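Local coordinates for malonyl CoA-acyl carrier protein transacylase (Burkholderia pseudomallei, PDB 3G87) that probably transfers malonyl groups from coenzyme A to the holo acyl carrier protein, releasing free coenzyme A, as a member of the acyl transferase family, at residues 61-66 against 115-120; 35-38 against 42-45; 159-164 against 288-293. All blocks are in the same frame, centred on the assembly; numbering follows the deposited sequence.

Along the chain the order is contact 2, contact 1, contact 3, all within the acyl transferase domain. Contacts 1 and 2 are neighbours, their centres about 13 Å apart: helix 44-50, whose start belongs to contact 2, leads into helix 59-81 of contact 1, and Tyr42 and Ile44 pack directly on Phe61, Pro64 and Ala65. Helix 107-123 forms one side of contact 1 and also borders contact 2. Contact 3 lies on the other side of the chain's centre, about 29 Å from contact 1 and 38 Å from contact 2 between centres. There the antiparallel sheet containing 162-168 meets the end of helix 279-289, so the three contacts sample both parts of the two-part acyltransferase fold.

Contact 1 of 3, residues 61-66 against 115-120; sequences FTQPAL and ARRAEL
Arg117 NH2 is gripped by Ser92 OG through a hydrogen bond and, more weakly, by Gln244 OE1, while NH1 of the same guanidinium faces Gln63. Gln63 CD lies 3.5 Å from Arg117 NH1, bringing the glutamine amide to the edge of the guanidinium and near its plane. The two flat groups are nevertheless steeply turned, 73° apart, and the side chains cross at roughly a right angle. Arg117 gets there by leaving its helix with CG anti to the backbone N (chi1 179°) and staying extended as far as NE, so that its aliphatic part runs past the end of Gln63.

Behind this polar end the helices touch. Ala118 CB sits 3.5 Å from Gln63 CB and 3.7 Å from Gln63 CD, and on its flank Pro64 CD adds an apolar contact at 4.1 Å to Ala118 CB. With the methyl of Ala118 facing Gln63 and Pro64, the nearly antiparallel segments, inclined at 155°, run 8.5 Å apart between axes. Pro64 also kinks helix 59-81, since its nitrogen makes no bond to the preceding turn.

Ser92 belongs to a GxSxG sequence that fits the nucleophile elbow of this family. An arginine bonded to this serine is consistent with the one that, in malonyl transferases of this family, receives the malonyl carboxylate, with the buried Gln63 as a second-shell neighbour bordering its guanidinium edge.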
loop_
_atom_site.group_PDB
_atom_site.type_symbol
_atom_site.label_atom_id
_atom_site.label_comp_id
_atom_site.label_asym_id
_atom_site.label_seq_id
_atom_site.Cartn_x
_atom_site.Cartn_y
_atom_site.Cartn_z
ATOM N N PHE A 61 -7.298 9.618 -7.632
ATOM C CA PHE A 61 -6.151 10.527 -7.741
ATOM C C PHE A 61 -5.038 10.195 -6.738
ATOM O O PHE A 61 -3.857 10.223 -7.067
ATOM C CB PHE A 61 -6.576 12.010 -7.544
ATOM C CG PHE A 61 -7.581 12.511 -8.576
ATOM C CD1 PHE A 61 -7.173 12.826 -9.869
ATOM C CD2 PHE A 61 -8.934 12.673 -8.238
ATOM C CE1 PHE A 61 -8.104 13.254 -10.811
ATOM C CE2 PHE A 61 -9.845 13.114 -9.160
ATOM C CZ PHE A 61 -9.450 13.382 -10.446
ATOM N N THR A 62 -5.389 9.873 -5.534
ATOM C CA THR A 62 -4.414 9.462 -4.551
ATOM C C THR A 62 -3.391 8.445 -5.043
ATOM O O THR A 62 -2.241 8.540 -4.754
ATOM C CB THR A 62 -5.100 8.830 -3.356
ATOM O OG1 THR A 62 -6.171 9.631 -2.938
ATOM C CG2 THR A 62 -4.148 8.724 -2.246
ATOM N N GLN A 63 -3.880 7.472 -5.780
ATOM C CA GLN A 63 -3.122 6.318 -6.190
ATOM C C GLN A 63 -2.048 6.604 -7.239
ATOM O O GLN A 63 -0.928 6.233 -7.036
ATOM C CB GLN A 63 -4.052 5.179 -6.562
ATOM C CG GLN A 63 -4.590 4.372 -5.389
ATOM C CD GLN A 63 -5.260 3.107 -5.789
ATOM O OE1 GLN A 63 -6.379 2.873 -5.445
ATOM N NE2 GLN A 63 -4.588 2.302 -6.545
ATOM N N PRO A 64 -2.398 7.312 -8.308
ATOM C CA PRO A 64 -1.397 7.776 -9.240
ATOM C C PRO A 64 -0.428 8.730 -8.617
ATOM O O PRO A 64 0.689 8.638 -8.959
ATOM C CB PRO A 64 -2.217 8.469 -10.299
ATOM C CG PRO A 64 -3.453 7.889 -10.226
ATOM C CD PRO A 64 -3.722 7.569 -8.863
ATOM N N ALA A 65 -0.882 9.580 -7.713
ATOM C CA ALA A 65 -0.022 10.501 -6.949
ATOM C C ALA A 65 1.036 9.777 -6.149
ATOM O O ALA A 65 2.218 10.085 -6.248
ATOM C CB ALA A 65 -0.853 11.364 -6.027
ATOM N N LEU A 66 0.613 8.820 -5.340
ATOM C CA LEU A 66 1.539 7.984 -4.585
ATOM C C LEU A 66 2.557 7.288 -5.462
ATOM O O LEU A 66 3.763 7.389 -5.219
ATOM C CB LEU A 66 0.759 6.952 -3.775
ATOM C CG LEU A 66 -0.057 7.577 -2.637
ATOM C CD1 LEU A 66 -0.998 6.508 -2.051
ATOM C CD2 LEU A 66 0.837 8.216 -1.548
ATOM N N ALA A 115 -3.759 3.571 -12.578
ATOM C CA ALA A 115 -4.906 4.287 -13.031
ATOM C C ALA A 115 -6.140 3.408 -13.202
ATOM O O ALA A 115 -7.162 3.787 -12.823
ATOM C CB ALA A 115 -4.609 5.054 -14.239
ATOM N N ARG A 116 -6.013 2.219 -13.728
ATOM C CA ARG A 116 -7.148 1.321 -13.798
ATOM C C ARG A 116 -7.560 0.834 -12.424
ATOM O O ARG A 116 -8.701 0.817 -12.126
ATOM C CB ARG A 116 -6.915 0.164 -14.776
ATOM C CG ARG A 116 -8.048 -0.810 -14.954
ATOM C CD ARG A 116 -8.811 -0.632 -16.194
ATOM N NE ARG A 116 -9.110 0.758 -16.442
ATOM C CZ ARG A 116 -10.262 1.391 -16.244
ATOM N NH1 ARG A 116 -10.348 2.650 -16.521
ATOM N NH2 ARG A 116 -11.328 0.808 -15.836
ATOM N N ARG A 117 -6.606 0.474 -11.595
ATOM C CA ARG A 117 -6.867 0.071 -10.234
ATOM C C ARG A 117 -7.590 1.148 -9.437
ATOM O O ARG A 117 -8.523 0.892 -8.775
ATOM C CB ARG A 117 -5.579 -0.355 -9.540
ATOM C CG ARG A 117 -5.746 -0.769 -8.117
ATOM C CD ARG A 117 -4.452 -0.903 -7.453
ATOM N NE ARG A 117 -4.436 -1.758 -6.293
ATOM C CZ ARG A 117 -4.258 -1.331 -5.064
ATOM N NH1 ARG A 117 -4.170 -0.059 -4.831
ATOM N NH2 ARG A 117 -4.204 -2.167 -4.091
ATOM N N ALA A 118 -7.123 2.357 -9.582
ATOM C CA ALA A 118 -7.606 3.483 -8.850
ATOM C C ALA A 118 -8.975 3.894 -9.309
ATOM O O ALA A 118 -9.805 4.176 -8.506
ATOM C CB ALA A 118 -6.628 4.628 -8.917
ATOM N N GLU A 119 -9.197 3.880 -10.605
ATOM C CA GLU A 119 -10.543 4.101 -11.160
ATOM C C GLU A 119 -11.554 3.084 -10.660
ATOM O O GLU A 119 -12.614 3.495 -10.170
ATOM C CB GLU A 119 -10.522 4.131 -12.688
ATOM C CG GLU A 119 -11.896 4.174 -13.307
ATOM C CD GLU A 119 -12.747 5.374 -12.872
ATOM O OE1 GLU A 119 -12.184 6.443 -12.601
ATOM O OE2 GLU A 119 -14.001 5.256 -12.802
ATOM N N LEU A 120 -11.247 1.778 -10.742
ATOM C CA LEU A 120 -12.232 0.776 -10.277
ATOM C C LEU A 120 -12.505 0.892 -8.760
ATOM O O LEU A 120 -13.682 0.860 -8.292
ATOM C CB LEU A 120 -11.815 -0.660 -10.613
ATOM C CG LEU A 120 -11.611 -0.953 -12.092
ATOM C CD1 LEU A 120 -10.658 -2.147 -12.268
ATOM C CD2 LEU A 120 -12.950 -1.196 -12.787
#

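Contact 2 of 3, residues 35-38 against 42-45; sequences QADA and YSIR
Asp37 carries its CG anti to the carbonyl carbon and beside its own backbone N (chi1 -55°), which swings the carboxylate across to Ile44 at the start of the next helix. Ile44 has CG1 anti to its backbone N, and this rotation leaves CG2 between the N and the carbonyl carbon, facing helix 30-40. The two rotations place a carboxylate oxygen and a methyl group side by side.

The polar link is the bond from Ile44 N to Asp37 OD1, 2.8 Å long and almost straight, with 171° at the hydrogen. The donor meets OD1 on its syn side but stands 33° out of the carboxylate plane. Ile44 CG2 lies 3.3 Å from the same Asp37 OD1, and also touches Ala36 CB at 4.0 Å. Thus the methyl bridges the acidic group and the buried Ala36, the residue before Asp37, which itself rests on Leu111 of helix 107-123.

Tyr42 joins in through its backbone: its O comes 3.3 Å from Asp37 CA in a CA-H...O contact. That carbonyl also lies 3.2 Å from Asp37 OD1, an encounter of two acceptors that the neighbouring N-H of Ile44 probably helps to offset. The Tyr42 side chain reaches Pro64 of helix 59-81 with its OH.

Helix 44-50 begins here, with Ser43 at the N-cap and its OG making a weak bond to Ala46 N. Asp37 supplies, from the preceding helix, a second side-chain acceptor at this N-terminus, for Ile44 N. The start of helix 44-50 would favour the negative charge, although Asp37 also lies near the C-terminal end of helix 30-40, whose dipole would act the other way.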
loop_
_atom_site.group_PDB
_atom_site.type_symbol
_atom_site.label_atom_id
_atom_site.label_comp_id
_atom_site.label_asym_id
_atom_site.label_seq_id
_atom_site.Cartn_x
_atom_site.Cartn_y
_atom_site.Cartn_z
ATOM N N GLN A 35 5.762 11.778 -19.254
ATOM C CA GLN A 35 5.173 10.473 -19.519
ATOM C C GLN A 35 3.937 10.239 -18.654
ATOM O O GLN A 35 2.968 9.625 -19.100
ATOM C CB GLN A 35 6.162 9.313 -19.255
ATOM C CG GLN A 35 7.300 9.259 -20.214
ATOM C CD GLN A 35 8.310 8.182 -19.851
ATOM O OE1 GLN A 35 8.209 7.481 -18.821
ATOM N NE2 GLN A 35 9.291 8.032 -20.717
ATOM N N ALA A 36 3.991 10.693 -17.406
ATOM C CA ALA A 36 2.879 10.452 -16.490
ATOM C C ALA A 36 1.695 11.344 -16.880
ATOM O O ALA A 36 0.572 10.854 -16.912
ATOM C CB ALA A 36 3.300 10.671 -15.001
ATOM N N ASP A 37 1.932 12.634 -17.184
ATOM C CA ASP A 37 0.815 13.479 -17.662
ATOM C C ASP A 37 0.176 12.881 -18.909
ATOM O O ASP A 37 -1.040 12.952 -19.063
ATOM C CB ASP A 37 1.222 14.906 -18.007
ATOM C CG ASP A 37 1.915 15.615 -16.888
ATOM O OD1 ASP A 37 1.719 15.194 -15.718
ATOM O OD2 ASP A 37 2.660 16.592 -17.216
ATOM N N ALA A 38 0.955 12.302 -19.817
ATOM C CA ALA A 38 0.303 11.778 -21.030
ATOM C C ALA A 38 -0.548 10.535 -20.752
ATOM O O ALA A 38 -1.521 10.268 -21.466
ATOM C CB ALA A 38 1.334 11.537 -22.172
ATOM N N TYR A 42 -3.739 14.575 -17.160
ATOM C CA TYR A 42 -3.701 15.798 -16.347
ATOM C C TYR A 42 -2.310 15.968 -15.769
ATOM O O TYR A 42 -1.470 15.059 -15.891
ATOM C CB TYR A 42 -4.763 15.748 -15.242
ATOM C CG TYR A 42 -4.684 14.561 -14.321
ATOM C CD1 TYR A 42 -3.678 14.490 -13.334
ATOM C CD2 TYR A 42 -5.617 13.535 -14.402
ATOM C CE1 TYR A 42 -3.578 13.431 -12.475
ATOM C CE2 TYR A 42 -5.544 12.467 -13.548
ATOM C CZ TYR A 42 -4.505 12.416 -12.568
ATOM O OH TYR A 42 -4.404 11.367 -11.684
ATOM N N SER A 43 -2.030 17.106 -15.146
ATOM C CA SER A 43 -0.684 17.336 -14.642
ATOM C C SER A 43 -0.494 16.633 -13.309
ATOM O O SER A 43 -1.199 16.918 -12.360
ATOM C CB SER A 43 -0.398 18.826 -14.464
ATOM O OG SER A 43 0.962 19.028 -14.023
ATOM N N ILE A 44 0.452 15.708 -13.248
ATOM C CA ILE A 44 0.724 14.996 -12.032
ATOM C C ILE A 44 1.363 15.946 -11.006
ATOM O O ILE A 44 1.168 15.814 -9.786
ATOM C CB ILE A 44 1.585 13.714 -12.347
ATOM C CG1 ILE A 44 1.756 12.828 -11.113
ATOM C CG2 ILE A 44 2.964 14.054 -12.831
ATOM C CD1 ILE A 44 0.459 12.307 -10.468
ATOM N N ARG A 45 2.121 16.929 -11.511
ATOM C CA ARG A 45 2.871 17.824 -10.622
ATOM C C ARG A 45 1.904 18.770 -9.938
ATOM O O ARG A 45 2.052 19.050 -8.758
ATOM C CB ARG A 45 3.955 18.630 -11.382
ATOM C CG ARG A 45 4.782 19.512 -10.420
ATOM C CD ARG A 45 5.566 20.598 -11.163
ATOM N NE ARG A 45 6.433 21.309 -10.239
ATOM C CZ ARG A 45 6.067 22.297 -9.451
ATOM N NH1 ARG A 45 4.830 22.768 -9.506
ATOM N NH2 ARG A 45 6.978 22.821 -8.611
#

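Contact 3 of 3, residues 159-164 against 288-293; sequences TPSQLV and RRQTPA
The tip of the hairpin joining strands 153-159 and 162-168 is met here by the first residue beyond helix 279-289. This residue, Gln290, sends an extended side chain toward Pro160 and Ser161. Its amide carbon CD lies 3.7 Å from Pro160 CD and 3.9 Å from Pro160 CG, the two side chains coming from opposite directions. The exact seating of the amide oxygen against the ring is doubtful because the model brings them too close. The other end of the amide looks to the serine, with Gln290 NE2 at 3.5 Å from Ser161 OG, near but without a hydrogen bond.

What presents Pro160 and Ser161 to the helix end is a type I beta turn from Thr159 to Gln162, closed by backbone bonds in both directions between these two residues. Within it Thr159 forms an ST turn: its OG1, held between the backbone N and the carbonyl carbon (chi1 84°), accepts from Ser161 N at 3.2 Å. The same Thr159 OG1 donates to Gln162 OE1 at 3.0 Å, standing above the amide's carbonyl plane by 46° and away from the lone-pair direction. With two bonds on one hydroxyl, both the loop and the Gln162 side chain are tied to Thr159.

Around this tip, Thr159 and Gln162 pack on Leu283 and Thr286 of helix 279-289, and Pro160 also touches Cys252 and Arg256 of helix 251-264. Arg256 NE bonds Thr291 OG1, which fastens the chain just past Gln290 to that second helix.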
loop_
_atom_site.group_PDB
_atom_site.type_symbol
_atom_site.label_atom_id
_atom_site.label_comp_id
_atom_site.label_asym_id
_atom_site.label_seq_id
_atom_site.Cartn_x
_atom_site.Cartn_y
_atom_site.Cartn_z
ATOM N N THR A 159 0.576 -3.624 12.460
ATOM C CA THR A 159 1.497 -3.974 13.565
ATOM C C THR A 159 0.627 -4.718 14.536
ATOM O O THR A 159 -0.587 -4.631 14.401
ATOM C CB THR A 159 2.127 -2.743 14.295
ATOM O OG1 THR A 159 1.224 -2.255 15.298
ATOM C CG2 THR A 159 2.513 -1.615 13.289
ATOM N N PRO A 160 1.171 -5.381 15.522
ATOM C CA PRO A 160 0.313 -6.121 16.423
ATOM C C PRO A 160 -0.767 -5.333 17.135
ATOM O O PRO A 160 -1.775 -5.904 17.488
ATOM C CB PRO A 160 1.290 -6.753 17.358
ATOM C CG PRO A 160 2.469 -6.903 16.532
ATOM C CD PRO A 160 2.571 -5.690 15.784
ATOM N N SER A 161 -0.582 -4.041 17.269
ATOM C CA SER A 161 -1.550 -3.171 17.882
ATOM C C SER A 161 -2.189 -2.207 16.928
ATOM O O SER A 161 -2.802 -1.275 17.355
ATOM C CB SER A 161 -0.904 -2.373 18.969
ATOM O OG SER A 161 0.239 -1.739 18.474
ATOM N N GLN A 162 -2.046 -2.438 15.639
ATOM C CA GLN A 162 -2.582 -1.538 14.650
ATOM C C GLN A 162 -3.116 -2.222 13.437
ATOM O O GLN A 162 -2.395 -2.753 12.677
ATOM C CB GLN A 162 -1.567 -0.489 14.261
ATOM C CG GLN A 162 -1.022 0.291 15.415
ATOM C CD GLN A 162 0.206 1.037 15.056
ATOM O OE1 GLN A 162 1.255 0.774 15.572
ATOM N NE2 GLN A 162 0.080 1.942 14.136
ATOM N N LEU A 163 -4.417 -2.193 13.288
ATOM C CA LEU A 163 -5.101 -2.934 12.271
ATOM C C LEU A 163 -6.163 -2.050 11.732
ATOM O O LEU A 163 -6.589 -1.167 12.396
ATOM C CB LEU A 163 -5.709 -4.217 12.827
ATOM C CG LEU A 163 -4.812 -5.222 13.539
ATOM C CD1 LEU A 163 -4.753 -5.091 14.968
ATOM C CD2 LEU A 163 -4.958 -6.638 13.176
ATOM N N VAL A 164 -6.551 -2.308 10.497
ATOM C CA VAL A 164 -7.595 -1.604 9.805
ATOM C C VAL A 164 -8.735 -2.511 9.424
ATOM O O VAL A 164 -8.557 -3.564 8.938
ATOM C CB VAL A 164 -7.068 -0.886 8.543
ATOM C CG1 VAL A 164 -8.043 0.063 8.006
ATOM C CG2 VAL A 164 -5.828 -0.249 8.796
ATOM N N ARG A 288 9.359 -4.227 15.027
ATOM C CA ARG A 288 10.626 -4.647 15.607
ATOM C C ARG A 288 10.670 -4.578 17.141
ATOM O O ARG A 288 11.184 -5.434 17.759
ATOM C CB ARG A 288 11.826 -3.891 15.014
ATOM C CG ARG A 288 12.082 -4.101 13.539
ATOM C CD ARG A 288 13.356 -3.517 13.022
ATOM N NE ARG A 288 14.388 -4.507 13.077
ATOM C CZ ARG A 288 15.474 -4.554 12.360
ATOM N NH1 ARG A 288 16.231 -5.548 12.530
ATOM N NH2 ARG A 288 15.818 -3.651 11.532
ATOM N N ARG A 289 10.097 -3.562 17.728
ATOM C CA ARG A 289 10.027 -3.455 19.160
ATOM C C ARG A 289 9.209 -4.579 19.760
ATOM O O ARG A 289 9.513 -5.060 20.798
ATOM C CB ARG A 289 9.464 -2.096 19.552
ATOM C CG ARG A 289 9.905 -1.598 20.864
ATOM C CD ARG A 289 9.078 -0.441 21.339
ATOM N NE ARG A 289 7.675 -0.726 21.566
ATOM C CZ ARG A 289 6.683 -0.207 20.861
ATOM N NH1 ARG A 289 6.964 0.612 19.884
ATOM N NH2 ARG A 289 5.420 -0.511 21.135
ATOM N N GLN A 290 8.165 -4.973 19.069
ATOM C CA GLN A 290 7.368 -6.120 19.414
ATOM C C GLN A 290 8.154 -7.258 18.756
ATOM O O GLN A 290 9.237 -7.062 18.365
ATOM C CB GLN A 290 5.904 -5.921 18.989
ATOM C CG GLN A 290 5.192 -4.609 19.582
ATOM C CD GLN A 290 3.859 -4.136 18.913
ATOM O OE1 GLN A 290 3.734 -4.125 17.710
ATOM N NE2 GLN A 290 2.909 -3.699 19.702
ATOM N N THR A 291 7.704 -8.472 18.672
ATOM C CA THR A 291 8.594 -9.446 18.030
ATOM C C THR A 291 9.927 -9.722 18.770
ATOM O O THR A 291 11.003 -9.331 18.323
ATOM C CB THR A 291 8.954 -9.085 16.539
ATOM O OG1 THR A 291 7.818 -8.631 15.796
ATOM C CG2 THR A 291 9.450 -10.280 15.868
ATOM N N PRO A 292 9.845 -10.454 19.872
ATOM C CA PRO A 292 10.979 -10.577 20.792
ATOM C C PRO A 292 12.155 -11.204 20.043
ATOM O O PRO A 292 11.948 -12.056 19.149
ATOM C CB PRO A 292 10.444 -11.498 21.905
ATOM C CG PRO A 292 9.436 -12.368 21.213
ATOM C CD PRO A 292 8.804 -11.473 20.142
ATOM N N ALA A 293 13.368 -10.759 20.386
ATOM C CA ALA A 293 14.531 -11.001 19.542
ATOM C C ALA A 293 15.822 -11.268 20.324
ATOM O O ALA A 293 16.926 -11.185 19.766
ATOM C CB ALA A 293 14.711 -9.821 18.598
#